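Local coordinates for peptide synthetase NRPS type II-PCP (PDB 4NEO), which is a free-standing peptidyl carrier protein of the type II nonribosomal peptide synthetase kind, a small helical domain of the phosphopantetheine-attachment family, at residues R74-A77 against G78-H82. Numbering follows the deposited sequence. Where two conformers were deposited one is given.
Sequences RTVA and GMTDH
Thr75 caps the N-terminus of helix 76-86, the last helix of this carrier-protein helical bundle, by turning its hydroxyl onto the backbone of Gly78. Gly78 N donates to Thr75 OG1 over 2.9 Å with an N-H...O angle of 153°, making Thr75 a classic N-cap. A chi1 of 66° sets OG1 between the residue's own N and carbonyl carbon, facing the first turn, while CG2 points back beside the N. Arg74, the first residue past helix 67-73 and of positive phi, leads into the cap, and its guanidinium pairs with Asp39.

Main-chain bonds take over from there: Met79 N donates to Thr75 O, and Asp81 N reaches Ala77 O at 3.0 Å. Beside the latter, the carboxylate of Asp81 forms a salt bridge with Arg14 of helix 7-28.

Val76 and Met79 pack outward from the turn. Val76 meets Trp25 of helix 7-28 and Val34 in a loop, whereas the extended selenomethionine Met79 runs to Val69 and Leu70 of helix 67-73. Across the turn, Val76 CG1 lies 4.0 Å from Thr80 OG1, the two side chains slanting past each other.

The hydroxyl of Thr80, a buried residue, turns back to the carbonyl one turn earlier. Val76 O accepts both Thr80 N and, at 2.7 Å, Thr80 OG1. The two donors approach from opposite faces of the carbonyl plane, the hydroxyl oxygen standing 38° out of it.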
loop_
_atom_site.group_PDB
_atom_site.type_symbol
_atom_site.label_atom_id
_atom_site.label_comp_id
_atom_site.label_asym_id
_atom_site.label_seq_id
_atom_site.Cartn_x
_atom_site.Cartn_y
_atom_site.Cartn_z
ATOM N N ARG A 74 4.246 5.011 -5.288
ATOM C CA ARG A 74 3.063 5.594 -5.906
ATOM C C ARG A 74 1.984 4.620 -6.381
ATOM O O ARG A 74 0.980 5.080 -6.897
ATOM C CB ARG A 74 3.441 6.503 -7.082
ATOM C CG ARG A 74 4.630 7.400 -6.827
ATOM C CD ARG A 74 4.468 8.750 -7.435
ATOM N NE ARG A 74 4.012 9.743 -6.449
ATOM C CZ ARG A 74 2.941 10.531 -6.589
ATOM N NH1 ARG A 74 2.154 10.415 -7.664
ATOM N NH2 ARG A 74 2.645 11.443 -5.648
ATOM N N THR A 75 2.183 3.308 -6.292
ATOM C CA THR A 75 1.118 2.346 -6.572
ATOM C C THR A 75 0.942 1.451 -5.362
ATOM O O THR A 75 1.843 1.347 -4.489
ATOM C CB THR A 75 1.360 1.502 -7.807
ATOM O OG1 THR A 75 2.492 0.634 -7.604
ATOM C CG2 THR A 75 1.580 2.406 -9.032
ATOM N N VAL A 76 -0.217 0.811 -5.283
ATOM C CA VAL A 76 -0.453 -0.140 -4.226
ATOM C C VAL A 76 0.557 -1.296 -4.338
ATOM O O VAL A 76 1.110 -1.720 -3.316
ATOM C CB VAL A 76 -1.869 -0.724 -4.324
ATOM C CG1 VAL A 76 -1.993 -2.036 -3.557
ATOM C CG2 VAL A 76 -2.935 0.295 -3.903
ATOM N N ALA A 77 0.749 -1.847 -5.551
ATOM C CA ALA A 77 1.727 -2.975 -5.723
ATOM C C ALA A 77 3.182 -2.584 -5.349
ATOM O O ALA A 77 3.909 -3.381 -4.759
ATOM C CB ALA A 77 1.702 -3.519 -7.130
ATOM N N GLY A 78 3.578 -1.378 -5.740
ATOM C CA GLY A 78 4.893 -0.825 -5.450
ATOM C C GLY A 78 5.075 -0.686 -3.956
ATOM O O GLY A 78 6.074 -1.124 -3.422
HETATM N N MSE A 79 4.075 -0.118 -3.285
HETATM C CA MSE A 79 4.125 0.081 -1.849
HETATM C C MSE A 79 4.191 -1.225 -1.141
HETATM O O MSE A 79 4.953 -1.382 -0.169
HETATM C CB MSE A 79 2.967 0.941 -1.380
HETATM C CG MSE A 79 2.993 1.182 0.139
HETATM SE SE MSE A 79 1.528 2.458 0.591
HETATM C CE MSE A 79 2.215 2.822 2.360
ATOM N N THR A 80 3.386 -2.175 -1.602
ATOM C CA THR A 80 3.350 -3.521 -1.043
ATOM C C THR A 80 4.740 -4.147 -1.071
ATOM O O THR A 80 5.232 -4.704 -0.077
ATOM C CB THR A 80 2.334 -4.403 -1.813
ATOM O OG1 THR A 80 1.028 -3.858 -1.599
ATOM C CG2 THR A 80 2.352 -5.832 -1.282
ATOM N N ASP A 81 5.367 -4.070 -2.226
ATOM C CA ASP A 81 6.684 -4.649 -2.411
ATOM C C ASP A 81 7.687 -3.982 -1.513
ATOM O O ASP A 81 8.516 -4.679 -0.956
ATOM C CB ASP A 81 7.149 -4.572 -3.875
ATOM C CG ASP A 81 6.518 -5.692 -4.758
ATOM O OD1 ASP A 81 5.617 -6.449 -4.307
ATOM O OD2 ASP A 81 6.924 -5.825 -5.926
ATOM N N HIS A 82 7.621 -2.656 -1.357
ATOM C CA HIS A 82 8.581 -1.859 -0.549
ATOM C C HIS A 82 8.356 -2.092 0.951
ATOM O O HIS A 82 9.262 -1.897 1.780
ATOM C CB HIS A 82 8.347 -0.360 -0.822
ATOM C CG HIS A 82 9.558 0.446 -1.241
ATOM N ND1 HIS A 82 10.513 -0.010 -2.124
ATOM C CD2 HIS A 82 9.879 1.742 -0.989
ATOM C CE1 HIS A 82 11.402 0.944 -2.348
ATOM N NE2 HIS A 82 11.040 2.019 -1.670
#